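Local structure of tail fiber protein (Acinetobacter phage AM24, 5W5P) at residues T472-D477 / A494-F499; I498-K503 / V599-T604; V514-L519 / S540-T545; F544-G549 / K562-P567; T603-Y608 / G618-T623. The protein is a trimeric phage tailspike that probably recognises, and may depolymerise, the capsular polysaccharide of its Acinetobacter baumannii host. All coordinates share one frame; numbering follows the deposited sequence.

Contact 1: residues T472-D477 / A494-F499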
# COMPACT_ATOMS: atom_id res chain seq x y z
N THR A 472 50.61 14.22 -0.16
CA THR A 472 49.44 13.79 -0.90
C THR A 472 48.26 13.69 0.05
O THR A 472 48.37 13.09 1.13
CB THR A 472 49.69 12.45 -1.58
OG1 THR A 472 50.95 12.48 -2.27
CG2 THR A 472 48.59 12.11 -2.56
N VAL A 473 47.13 14.29 -0.32
CA VAL A 473 45.99 14.38 0.59
C VAL A 473 44.75 13.67 0.08
O VAL A 473 43.82 13.45 0.86
CB VAL A 473 45.66 15.85 0.92
CG1 VAL A 473 46.71 16.40 1.87
CG2 VAL A 473 45.53 16.69 -0.35
N ALA A 474 44.72 13.28 -1.19
CA ALA A 474 43.52 12.71 -1.77
C ALA A 474 43.88 12.05 -3.09
O ALA A 474 44.92 12.35 -3.69
CB ALA A 474 42.43 13.77 -1.97
N GLU A 475 43.01 11.15 -3.54
CA GLU A 475 43.22 10.44 -4.79
C GLU A 475 41.87 10.18 -5.43
O GLU A 475 41.00 9.55 -4.82
CB GLU A 475 43.98 9.13 -4.56
CG GLU A 475 44.14 8.27 -5.80
CD GLU A 475 44.78 6.94 -5.49
OE1 GLU A 475 44.07 5.91 -5.51
OE2 GLU A 475 46.00 6.91 -5.24
N ILE A 476 41.68 10.68 -6.65
CA ILE A 476 40.47 10.43 -7.41
C ILE A 476 40.84 9.61 -8.64
O ILE A 476 42.00 9.57 -9.07
CB ILE A 476 39.77 11.74 -7.82
CG1 ILE A 476 40.62 12.52 -8.82
CG2 ILE A 476 39.47 12.60 -6.59
CD1 ILE A 476 40.04 13.86 -9.20
N ASP A 477 39.84 8.93 -9.20
CA ASP A 477 40.06 8.07 -10.36
C ASP A 477 39.09 8.42 -11.47
O ASP A 477 37.93 8.79 -11.21
CB ASP A 477 39.91 6.59 -9.98
CG ASP A 477 40.77 5.68 -10.85
OD1 ASP A 477 41.00 6.02 -12.02
OD2 ASP A 477 41.21 4.63 -10.34
N ALA A 494 32.96 19.13 -10.38
CA ALA A 494 32.76 18.63 -9.03
C ALA A 494 33.49 19.51 -8.02
O ALA A 494 34.46 20.20 -8.36
CB ALA A 494 33.24 17.18 -8.90
N ASP A 495 33.00 19.47 -6.79
CA ASP A 495 33.65 20.05 -5.63
C ASP A 495 34.21 18.93 -4.75
O ASP A 495 33.73 17.79 -4.77
CB ASP A 495 32.68 20.91 -4.81
CG ASP A 495 32.20 22.13 -5.56
OD1 ASP A 495 32.82 22.50 -6.58
OD2 ASP A 495 31.18 22.71 -5.13
N MSE A 496 35.22 19.27 -3.96
CA MSE A 496 35.83 18.32 -3.03
C MSE A 496 35.97 18.92 -1.64
O MSE A 496 36.55 19.99 -1.47
CB MSE A 496 37.20 17.88 -3.54
CG MSE A 496 37.18 16.84 -4.64
SE MSE A 496 39.00 16.32 -5.15
CE MSE A 496 39.32 14.93 -3.81
N ASN A 497 35.45 18.21 -0.64
CA ASN A 497 35.65 18.54 0.77
C ASN A 497 36.57 17.47 1.35
O ASN A 497 36.14 16.34 1.59
CB ASN A 497 34.33 18.61 1.52
CG ASN A 497 34.48 19.15 2.93
OD1 ASN A 497 34.38 20.36 3.16
ND2 ASN A 497 34.73 18.26 3.89
N ILE A 498 37.84 17.81 1.55
CA ILE A 498 38.85 16.86 2.00
C ILE A 498 39.13 17.15 3.47
O ILE A 498 39.95 17.99 3.81
CB ILE A 498 40.12 16.93 1.15
CG1 ILE A 498 39.77 16.88 -0.34
CG2 ILE A 498 41.08 15.81 1.53
CD1 ILE A 498 40.94 17.20 -1.24
N PHE A 499 38.43 16.44 4.35
CA PHE A 499 38.67 16.53 5.79
C PHE A 499 39.89 15.70 6.13
O PHE A 499 39.86 14.46 6.04
CB PHE A 499 37.44 16.07 6.57
CG PHE A 499 37.63 16.06 8.07
CD1 PHE A 499 38.47 16.97 8.69
CD2 PHE A 499 36.96 15.14 8.86
CE1 PHE A 499 38.65 16.96 10.06
CE2 PHE A 499 37.13 15.13 10.23
CZ PHE A 499 37.97 16.04 10.83
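A fold at the end of Met-496, a selenomethionine here, and the rotation of Ile-476 about its first torsion bring two methyl groups together between the strands. Met-496 starts with CG beside its backbone N, runs straight through chi2 and then turns over at chi3 (85°), which carries CE across the gap. Ile-476 tucks CG1 between its own N and carbonyl carbon (chi1 67°), and its other branch does the touching: CG2 of Ile-476 lies 3.6 Å from CE of Met-496, the two side chains meeting at a slant. The same CE also rests on Ala-474, 3.8 Å from its CB. A second long side chain ends there too, since CD1 of Ile-498 comes to 3.8 Å from CB of Ala-474. The CG2 branch of Ile-498 lies instead against the backbone, 3.7 Å from the carbonyl O of Val-473. The hydroxyl of Ser-601 hydrogen-bonds to that oxygen.

No hydrogen bond joins the two segments. Their axes pass 8.1 Å apart, with chain directions 137° from each other. Val-473 and Ala-474 share Leu-580 as their partner, a classic beta bulge in the pairing of strand 470-477 with strand 577-582. Buried apolar side chains interleaved between strands of two different antiparallel sheets are the mark of a beta-sandwich core, here near the C-terminal end of the tailspike.

Contact 2: residues I498-K503 / V599-T604; sequences IFMQMK and VFSSTT
Lys-503 stretches out beyond CG and slants across Phe-600, bringing its NZ to 3.5 Å from ring atom CD2. Phe-600 holds CG away from its backbone N (chi1 -164°), which brings the CD2 side of the ring up to both Lys-503 and Gln-501. The carboxamide oxygen OE1 of Gln-501 stands at the ring edge, 4.1 Å from CD2 of Phe-600, with amide and ring planes 34° apart. The polar ends of Lys-503 and Gln-501 reach a neighbouring subunit, where they bond Ser-612 and, for the Gln-501 amide nitrogen, Gln-522. A water sits among OE1 of Gln-501, the carbonyl O of Phe-600 and, 2.8 Å away, OG of Ser-602.

The other face is mostly apolar. Val-599 splits its branches between two selenomethionines: CG1 lies 3.8 Å from CB of Met-500, while CG2 meets SE of Met-502 at 3.6 Å. The bend of Met-502 at chi2 (-59°) keeps its selenium beside the valine.

Backbone bonds pair Phe-499 with Ser-602 and Gln-501 with Phe-600, with Gln-501 N 2.7 Å from Phe-600 O. Hydrogen-bonded and non-hydrogen-bonded pairs alternate in regular antiparallel fashion within a sandwich sheet whose face bearing Phe-499, Gln-501, Phe-600 and Ser-602 meets the next subunit.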
# COMPACT_ATOMS: atom_id res chain seq x y z
N ILE A 498 37.84 17.81 1.55
CA ILE A 498 38.85 16.86 2.00
C ILE A 498 39.13 17.15 3.47
O ILE A 498 39.95 17.99 3.81
CB ILE A 498 40.12 16.93 1.15
CG1 ILE A 498 39.77 16.88 -0.34
CG2 ILE A 498 41.08 15.81 1.53
CD1 ILE A 498 40.94 17.20 -1.24
N PHE A 499 38.43 16.44 4.35
CA PHE A 499 38.67 16.53 5.79
C PHE A 499 39.89 15.70 6.13
O PHE A 499 39.86 14.46 6.04
CB PHE A 499 37.44 16.07 6.57
CG PHE A 499 37.63 16.06 8.07
CD1 PHE A 499 38.47 16.97 8.69
CD2 PHE A 499 36.96 15.14 8.86
CE1 PHE A 499 38.65 16.96 10.06
CE2 PHE A 499 37.13 15.13 10.23
CZ PHE A 499 37.97 16.04 10.83
N MSE A 500 40.98 16.36 6.51
CA MSE A 500 42.21 15.66 6.83
C MSE A 500 42.45 15.61 8.34
O MSE A 500 42.45 16.64 9.01
CB MSE A 500 43.41 16.33 6.15
CG MSE A 500 43.29 16.47 4.64
SE MSE A 500 44.39 17.94 3.95
CE MSE A 500 43.21 19.42 4.42
N GLN A 501 42.65 14.41 8.85
CA GLN A 501 42.99 14.19 10.25
C GLN A 501 44.42 13.66 10.31
O GLN A 501 44.69 12.55 9.84
CB GLN A 501 42.00 13.22 10.90
CG GLN A 501 40.61 13.81 11.09
CD GLN A 501 39.59 12.80 11.60
OE1 GLN A 501 39.35 11.77 10.97
NE2 GLN A 501 38.99 13.10 12.75
N MSE A 502 45.32 14.45 10.87
CA MSE A 502 46.71 14.02 11.02
C MSE A 502 46.83 13.17 12.26
O MSE A 502 46.49 13.60 13.37
CB MSE A 502 47.67 15.22 11.08
CG MSE A 502 47.15 16.49 10.42
SE MSE A 502 46.71 16.29 8.52
CE MSE A 502 45.78 17.99 8.29
N LYS A 503 47.32 11.94 12.09
CA LYS A 503 47.35 10.96 13.15
C LYS A 503 48.75 10.38 13.29
O LYS A 503 49.55 10.38 12.35
CB LYS A 503 46.34 9.83 12.91
CG LYS A 503 44.92 10.30 12.67
CD LYS A 503 43.99 9.12 12.44
CE LYS A 503 42.57 9.57 12.18
NZ LYS A 503 41.67 8.40 12.08
N VAL A 599 48.27 11.13 7.10
CA VAL A 599 47.13 12.01 6.89
C VAL A 599 45.95 11.12 6.52
O VAL A 599 45.97 10.44 5.49
CB VAL A 599 47.40 13.06 5.81
CG1 VAL A 599 46.12 13.80 5.46
CG2 VAL A 599 48.47 14.02 6.29
N PHE A 600 44.93 11.10 7.39
CA PHE A 600 43.70 10.34 7.15
C PHE A 600 42.65 11.29 6.60
O PHE A 600 42.19 12.20 7.30
CB PHE A 600 43.22 9.67 8.44
CG PHE A 600 42.21 8.59 8.22
CD1 PHE A 600 42.54 7.43 7.55
CD2 PHE A 600 40.91 8.74 8.69
CE1 PHE A 600 41.59 6.43 7.34
CE2 PHE A 600 39.96 7.75 8.49
CZ PHE A 600 40.30 6.59 7.82
N SER A 601 42.26 11.10 5.35
CA SER A 601 41.42 12.05 4.64
C SER A 601 40.03 11.46 4.45
O SER A 601 39.88 10.39 3.85
CB SER A 601 42.04 12.42 3.30
OG SER A 601 43.26 13.12 3.49
N SER A 602 39.01 12.17 4.95
CA SER A 602 37.61 11.85 4.71
C SER A 602 37.11 12.77 3.60
O SER A 602 36.73 13.92 3.87
CB SER A 602 36.79 12.01 5.98
OG SER A 602 37.14 11.05 6.96
N THR A 603 37.12 12.28 2.37
CA THR A 603 36.76 13.10 1.21
C THR A 603 35.29 12.94 0.88
O THR A 603 34.80 11.82 0.74
CB THR A 603 37.60 12.72 -0.01
OG1 THR A 603 38.99 12.89 0.29
CG2 THR A 603 37.23 13.59 -1.19
N THR A 604 34.58 14.06 0.75
CA THR A 604 33.20 14.08 0.29
C THR A 604 33.11 14.95 -0.95
O THR A 604 33.50 16.12 -0.91
CB THR A 604 32.25 14.60 1.38
OG1 THR A 604 32.33 13.75 2.53
CG2 THR A 604 30.82 14.61 0.88
O HOH W 1 39.48 11.99 8.25

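Contact 3: residues V514-L519 / S540-T545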
# COMPACT_ATOMS: atom_id res chain seq x y z
N VAL A 514 40.83 21.12 6.51
CA VAL A 514 39.90 20.80 5.44
C VAL A 514 40.25 21.65 4.23
O VAL A 514 40.54 22.85 4.37
CB VAL A 514 38.43 21.00 5.87
CG1 VAL A 514 38.24 22.35 6.54
CG2 VAL A 514 37.47 20.84 4.69
N ALA A 515 40.28 21.03 3.06
CA ALA A 515 40.54 21.70 1.80
C ALA A 515 39.29 21.71 0.94
O ALA A 515 38.54 20.72 0.90
CB ALA A 515 41.68 21.03 1.03
N LYS A 516 39.05 22.82 0.26
CA LYS A 516 37.97 22.95 -0.71
C LYS A 516 38.58 23.02 -2.10
O LYS A 516 39.34 23.95 -2.41
CB LYS A 516 37.12 24.18 -0.43
CG LYS A 516 36.71 24.34 1.03
CD LYS A 516 35.85 23.18 1.50
CE LYS A 516 34.54 23.13 0.72
NZ LYS A 516 33.59 22.09 1.22
N VAL A 517 38.27 22.03 -2.94
CA VAL A 517 38.83 21.92 -4.28
C VAL A 517 37.70 21.93 -5.30
O VAL A 517 36.61 21.42 -5.04
CB VAL A 517 39.68 20.63 -4.43
CG1 VAL A 517 40.27 20.53 -5.82
CG2 VAL A 517 40.79 20.62 -3.38
N SER A 518 37.97 22.53 -6.46
CA SER A 518 37.05 22.52 -7.60
C SER A 518 37.73 21.84 -8.78
O SER A 518 38.93 22.03 -9.00
CB SER A 518 36.63 23.95 -7.97
OG SER A 518 35.44 23.95 -8.74
N LEU A 519 36.97 21.03 -9.52
CA LEU A 519 37.50 20.21 -10.60
C LEU A 519 36.70 20.41 -11.88
O LEU A 519 35.50 20.69 -11.84
CB LEU A 519 37.48 18.71 -10.26
CG LEU A 519 38.01 18.25 -8.92
CD1 LEU A 519 37.75 16.77 -8.75
CD2 LEU A 519 39.48 18.54 -8.85
N SER A 540 41.69 23.19 -8.49
CA SER A 540 42.03 24.49 -7.93
C SER A 540 41.63 24.51 -6.47
O SER A 540 40.51 24.16 -6.12
CB SER A 540 41.33 25.61 -8.70
OG SER A 540 41.74 26.88 -8.24
N LEU A 541 42.56 24.93 -5.61
CA LEU A 541 42.30 25.06 -4.18
C LEU A 541 41.48 26.32 -3.96
O LEU A 541 42.01 27.43 -3.99
CB LEU A 541 43.60 25.09 -3.40
CG LEU A 541 43.50 25.14 -1.87
CD1 LEU A 541 42.85 23.87 -1.33
CD2 LEU A 541 44.87 25.37 -1.24
N THR A 542 40.17 26.16 -3.73
CA THR A 542 39.29 27.30 -3.52
C THR A 542 39.22 27.74 -2.06
O THR A 542 38.90 28.90 -1.79
CB THR A 542 37.87 26.99 -4.01
OG1 THR A 542 37.14 26.31 -2.99
CG2 THR A 542 37.92 26.13 -5.26
N GLY A 543 39.50 26.84 -1.13
CA GLY A 543 39.41 27.17 0.28
C GLY A 543 40.28 26.26 1.11
O GLY A 543 40.53 25.11 0.73
N PHE A 544 40.73 26.77 2.25
CA PHE A 544 41.54 25.98 3.16
C PHE A 544 41.45 26.58 4.55
O PHE A 544 41.46 27.81 4.70
CB PHE A 544 43.01 25.91 2.70
CG PHE A 544 43.89 25.14 3.63
CD1 PHE A 544 43.98 23.76 3.55
CD2 PHE A 544 44.64 25.79 4.60
CE1 PHE A 544 44.79 23.04 4.40
CE2 PHE A 544 45.45 25.08 5.46
CZ PHE A 544 45.53 23.70 5.37
N THR A 545 41.34 25.73 5.56
CA THR A 545 41.42 26.17 6.94
C THR A 545 41.90 25.00 7.78
O THR A 545 41.62 23.84 7.47
CB THR A 545 40.08 26.70 7.46
OG1 THR A 545 40.17 26.93 8.88
CG2 THR A 545 38.96 25.73 7.20
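Strands 514-519 and 540-545 run almost exactly antiparallel (172°), but the register slips by one residue where Lys-516 faces both Thr-542 and Gly-543. The carbonyl O of Lys-516 takes both N-H groups, at 2.7 Å from Thr-542 N and 3.2 Å from Gly-543 N. The helical backbone turn at Thr-542 makes this possible.

Thr-542 puts OG1 between its own N and carbonyl carbon (chi1 85°), next to CB of Lys-516, and sends its methyl the other way: CG2 packs 3.7 Å from CB of Ser-518. Lys-516 curls at chi2 and chi3, passing CG over Gly-543 at 4.0 Å from its CA. Its amine goes on to Asn-497 and to a salt bridge with Asp-495 of a neighbouring subunit. On the same face, CG1 of Val-514 meets CG2 of Thr-545 at 3.5 Å, a slanting methyl contact.

The opposite face is apolar: CD1 of Leu-541 covers CB of Ala-515 at 3.9 Å, and the Phe-544 ring offers that CB its edge. These side chains point to the interior, where Leu-569 and Leu-582 lie in the second sheet. The arrangement is a classic beta bulge in a long antiparallel hairpin, with one face in the sandwich core and the other in the trimer interface.

Contact 4: residues F544-G549 / K562-P567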
# COMPACT_ATOMS: atom_id res chain seq x y z
N PHE A 544 40.73 26.77 2.25
CA PHE A 544 41.54 25.98 3.16
C PHE A 544 41.45 26.58 4.55
O PHE A 544 41.46 27.81 4.70
CB PHE A 544 43.01 25.91 2.70
CG PHE A 544 43.89 25.14 3.63
CD1 PHE A 544 43.98 23.76 3.55
CD2 PHE A 544 44.64 25.79 4.60
CE1 PHE A 544 44.79 23.04 4.40
CE2 PHE A 544 45.45 25.08 5.46
CZ PHE A 544 45.53 23.70 5.37
N THR A 545 41.34 25.73 5.56
CA THR A 545 41.42 26.17 6.94
C THR A 545 41.90 25.00 7.78
O THR A 545 41.62 23.84 7.47
CB THR A 545 40.08 26.70 7.46
OG1 THR A 545 40.17 26.93 8.88
CG2 THR A 545 38.96 25.73 7.20
N GLN A 546 42.63 25.32 8.85
CA GLN A 546 43.16 24.31 9.74
C GLN A 546 43.13 24.84 11.16
O GLN A 546 43.15 26.06 11.39
CB GLN A 546 44.60 23.92 9.37
CG GLN A 546 45.64 24.99 9.63
CD GLN A 546 46.98 24.68 8.98
OE1 GLN A 546 47.48 23.56 9.06
NE2 GLN A 546 47.55 25.67 8.32
N LEU A 547 43.06 23.93 12.12
CA LEU A 547 43.14 24.30 13.52
C LEU A 547 44.60 24.47 13.92
O LEU A 547 45.44 23.62 13.60
CB LEU A 547 42.45 23.25 14.39
CG LEU A 547 40.93 23.43 14.48
CD1 LEU A 547 40.24 22.08 14.62
CD2 LEU A 547 40.58 24.36 15.63
N GLU A 548 44.90 25.57 14.60
CA GLU A 548 46.26 25.86 15.04
C GLU A 548 46.45 25.69 16.54
O GLU A 548 47.56 25.89 17.04
CB GLU A 548 46.65 27.29 14.63
CG GLU A 548 46.54 27.56 13.13
CD GLU A 548 46.86 29.00 12.77
OE1 GLU A 548 46.35 29.48 11.74
OE2 GLU A 548 47.63 29.66 13.52
N GLY A 549 45.40 25.31 17.26
CA GLY A 549 45.49 25.13 18.70
C GLY A 549 44.25 24.43 19.21
O GLY A 549 43.33 24.10 18.46
N LYS A 562 49.51 22.97 14.03
CA LYS A 562 49.35 23.52 12.68
C LYS A 562 50.34 22.81 11.76
O LYS A 562 51.55 23.10 11.79
CB LYS A 562 49.57 25.03 12.69
CG LYS A 562 49.54 25.68 11.32
CD LYS A 562 49.91 27.16 11.40
CE LYS A 562 49.86 27.80 10.03
NZ LYS A 562 50.14 29.26 10.05
N HIS A 563 49.85 21.88 10.94
CA HIS A 563 50.73 21.06 10.12
C HIS A 563 51.10 21.73 8.80
O HIS A 563 52.19 21.48 8.27
CB HIS A 563 50.07 19.71 9.83
CG HIS A 563 50.11 18.75 10.98
ND1 HIS A 563 49.39 18.95 12.14
CD2 HIS A 563 50.79 17.59 11.15
CE1 HIS A 563 49.62 17.95 12.97
NE2 HIS A 563 50.47 17.11 12.40
N PHE A 564 50.23 22.58 8.26
CA PHE A 564 50.44 23.20 6.96
C PHE A 564 50.76 24.68 7.13
O PHE A 564 50.14 25.37 7.95
CB PHE A 564 49.21 23.02 6.07
CG PHE A 564 48.99 21.60 5.60
CD1 PHE A 564 49.67 21.12 4.50
CD2 PHE A 564 48.11 20.77 6.27
CE1 PHE A 564 49.48 19.82 4.06
CE2 PHE A 564 47.90 19.47 5.83
CZ PHE A 564 48.59 18.99 4.72
N THR A 565 51.73 25.17 6.36
CA THR A 565 52.10 26.58 6.35
C THR A 565 51.90 27.11 4.93
O THR A 565 52.70 26.83 4.04
CB THR A 565 53.54 26.78 6.82
OG1 THR A 565 53.65 26.41 8.20
CG2 THR A 565 53.97 28.23 6.66
N SER A 566 50.80 27.86 4.74
CA SER A 566 50.37 28.41 3.46
C SER A 566 50.45 27.37 2.35
O SER A 566 51.30 27.47 1.46
CB SER A 566 51.20 29.65 3.11
OG SER A 566 52.54 29.28 2.83
N PRO A 567 49.57 26.37 2.36
CA PRO A 567 49.70 25.27 1.40
C PRO A 567 49.29 25.66 -0.01
O PRO A 567 48.42 26.51 -0.23
CB PRO A 567 48.77 24.20 1.96
CG PRO A 567 47.73 24.97 2.70
CD PRO A 567 48.43 26.18 3.27
O HOH W 2 49.88 24.67 17.03
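Gln-546 NE2 donates to the carbonyl O of Phe-564 at 2.6 Å, coming from above the plane of that carbonyl. The other end of the same amide closes a second bond: OE1 of Gln-546 accepts from Phe-564 N at 3.0 Å, in the amide plane and on a lone pair. One residue of the 562-567 loop is thus held at both its N-H and its C=O by a single side chain, much as a paired strand would hold it. Gln-546 reaches this place with CG between its N and carbonyl carbon (chi1 70°) and the rest of the chain extended. The aliphatic part of Lys-562 crosses it at about a right angle, CG lying 3.6 Å from CD of Gln-546.

Phe-544 supplies the apolar half. CG of Pro-567 sits over the middle of its ring, 3.6 Å from the centroid, a CH-pi contact. The ring also turns its edge to the face of Phe-564 in an offset edge-to-face pair, planes 81° apart. Toward the solvent end, Glu-548 runs alongside Lys-562, but OE1 and NZ stay 4.2 Å apart, beyond a salt bridge. A water donates to the carbonyl O of Glu-548 at 2.6 Å and accepts only weakly from Lys-562 N.

The chemistry implies that the loop is fastened to strand 535-546 mainly by one bidentate amide and an aromatic-proline cluster, while the charged pair would add at most a loose electrostatic pull.

Contact 5: residues T603-Y608 / G618-T623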
# COMPACT_ATOMS: atom_id res chain seq x y z
N THR A 603 37.12 12.28 2.37
CA THR A 603 36.76 13.10 1.21
C THR A 603 35.29 12.94 0.88
O THR A 603 34.80 11.82 0.74
CB THR A 603 37.60 12.72 -0.01
OG1 THR A 603 38.99 12.89 0.29
CG2 THR A 603 37.23 13.59 -1.19
N THR A 604 34.58 14.06 0.75
CA THR A 604 33.20 14.08 0.29
C THR A 604 33.11 14.95 -0.95
O THR A 604 33.50 16.12 -0.91
CB THR A 604 32.25 14.60 1.38
OG1 THR A 604 32.33 13.75 2.53
CG2 THR A 604 30.82 14.61 0.88
N MSE A 605 32.60 14.39 -2.04
CA MSE A 605 32.52 15.11 -3.30
C MSE A 605 31.08 15.50 -3.66
O MSE A 605 30.14 14.76 -3.38
CB MSE A 605 33.13 14.28 -4.43
CG MSE A 605 34.63 14.05 -4.26
SE MSE A 605 35.46 13.18 -5.81
CE MSE A 605 35.15 14.59 -7.13
N THR A 606 30.93 16.67 -4.27
CA THR A 606 29.67 17.16 -4.82
C THR A 606 29.87 17.25 -6.33
O THR A 606 30.51 18.19 -6.82
CB THR A 606 29.29 18.52 -4.23
OG1 THR A 606 29.27 18.46 -2.80
CG2 THR A 606 27.92 18.97 -4.74
N ILE A 607 29.34 16.29 -7.08
CA ILE A 607 29.57 16.19 -8.52
C ILE A 607 28.41 16.82 -9.28
O ILE A 607 27.24 16.48 -9.04
CB ILE A 607 29.77 14.73 -8.96
CG1 ILE A 607 30.98 14.12 -8.24
CG2 ILE A 607 29.93 14.64 -10.48
CD1 ILE A 607 30.82 12.64 -7.93
N TYR A 608 28.72 17.74 -10.18
CA TYR A 608 27.74 18.38 -11.05
C TYR A 608 27.83 17.70 -12.41
O TYR A 608 28.75 17.96 -13.19
CB TYR A 608 27.99 19.88 -11.14
CG TYR A 608 28.16 20.54 -9.79
CD1 TYR A 608 27.06 20.94 -9.04
CD2 TYR A 608 29.43 20.74 -9.26
CE1 TYR A 608 27.21 21.53 -7.79
CE2 TYR A 608 29.59 21.33 -8.02
CZ TYR A 608 28.49 21.72 -7.29
OH TYR A 608 28.66 22.31 -6.06
N GLY A 618 27.94 12.07 -12.77
CA GLY A 618 29.34 12.05 -13.15
C GLY A 618 30.12 10.94 -12.48
O GLY A 618 30.02 10.73 -11.27
N GLN A 619 30.92 10.21 -13.26
CA GLN A 619 31.58 9.01 -12.78
C GLN A 619 32.97 9.26 -12.19
O GLN A 619 33.73 8.31 -12.01
CB GLN A 619 31.65 7.97 -13.90
CG GLN A 619 30.31 7.34 -14.25
CD GLN A 619 29.53 6.87 -13.02
OE1 GLN A 619 29.83 5.83 -12.43
NE2 GLN A 619 28.53 7.65 -12.64
N ILE A 620 33.31 10.52 -11.90
CA ILE A 620 34.48 10.79 -11.06
C ILE A 620 34.15 10.39 -9.62
O ILE A 620 33.00 10.54 -9.17
CB ILE A 620 34.89 12.27 -11.15
CG1 ILE A 620 36.25 12.50 -10.49
CG2 ILE A 620 33.85 13.18 -10.52
CD1 ILE A 620 37.43 12.23 -11.41
N TYR A 621 35.14 9.87 -8.91
CA TYR A 621 34.90 9.38 -7.56
C TYR A 621 36.21 9.39 -6.78
O TYR A 621 37.28 9.25 -7.38
CB TYR A 621 34.30 7.96 -7.57
CG TYR A 621 35.22 6.89 -8.11
CD1 TYR A 621 35.32 6.65 -9.47
CD2 TYR A 621 36.00 6.11 -7.25
CE1 TYR A 621 36.15 5.67 -9.97
CE2 TYR A 621 36.85 5.13 -7.74
CZ TYR A 621 36.92 4.92 -9.10
OH TYR A 621 37.75 3.94 -9.60
N PRO A 622 36.16 9.55 -5.46
CA PRO A 622 37.38 9.47 -4.65
C PRO A 622 37.70 8.04 -4.26
O PRO A 622 36.81 7.22 -4.00
CB PRO A 622 37.01 10.31 -3.42
CG PRO A 622 35.54 10.09 -3.26
CD PRO A 622 34.97 9.84 -4.64
N THR A 623 38.99 7.73 -4.23
CA THR A 623 39.44 6.37 -3.93
C THR A 623 39.70 6.19 -2.44
O THR A 623 39.66 7.15 -1.68
CB THR A 623 40.72 6.02 -4.70
OG1 THR A 623 41.83 6.71 -4.12
CG2 THR A 623 40.58 6.41 -6.16
OXT THR A 623 39.95 5.08 -1.98
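Apolar side-chain contacts make up most of this interface, and Met-605, a selenomethionine, is at its middle. Its SE lies 3.6 Å from CD of Pro-622, the two side chains overlapping as they point opposite ways. The turn at chi3 (64°) then swings CE toward Ile-620, where it meets CG2 at 3.9 Å from roughly a right angle. That same CG2 of Ile-620, held between its own N and carbonyl carbon, also touches CG1 of Ile-607 at 3.8 Å. At the other end, CG2 of Thr-603 grazes CB of Pro-622 at 4.0 Å.

Side chain against backbone is the second kind. Ile-607 sends CG2 onto CA of Gly-618 at 3.8 Å and brings CD1 close to the carbonyl O of Ile-620, so both its branches press on the returning chain.

Hydrogen bonds between the two segments are absent; the polar links run outward, Tyr-621 OH to Asn-479 and the Thr-623 hydroxyl to Glu-475. The C-terminal segment therefore lies against strand 598-608 without any backbone pairing, antiparallel to it in overall direction. Strand 621-622 instead pairs with strand 470-477 of the facing sheet, and Ile-620 packs on Ile-476 and on helix 479-483, while strand 598-608 is paired between strands 451-461 and 492-503.

How the contacts relate
All five contacts lie in the C-terminal beta-sandwich, beyond the long stack of parallel strands. Contacts 2 and 3 pair neighbouring strands of one antiparallel sheet, their centres about 13 Å apart. Contacts 1 and 5, about 8 Å apart between centres, join that sheet to the facing one. Contact 4 sits at the far edge, its centre about 24 Å from that of contact 5, and shares Phe-544 and Thr-545 with contact 3. Along the chain, contact 1 closes before contacts 3, 4 and 5 open, and contacts 3 and 4 are nested inside the loop closed by contact 2. Each contact also meets a second subunit, so the sandwich takes part in the trimer interface.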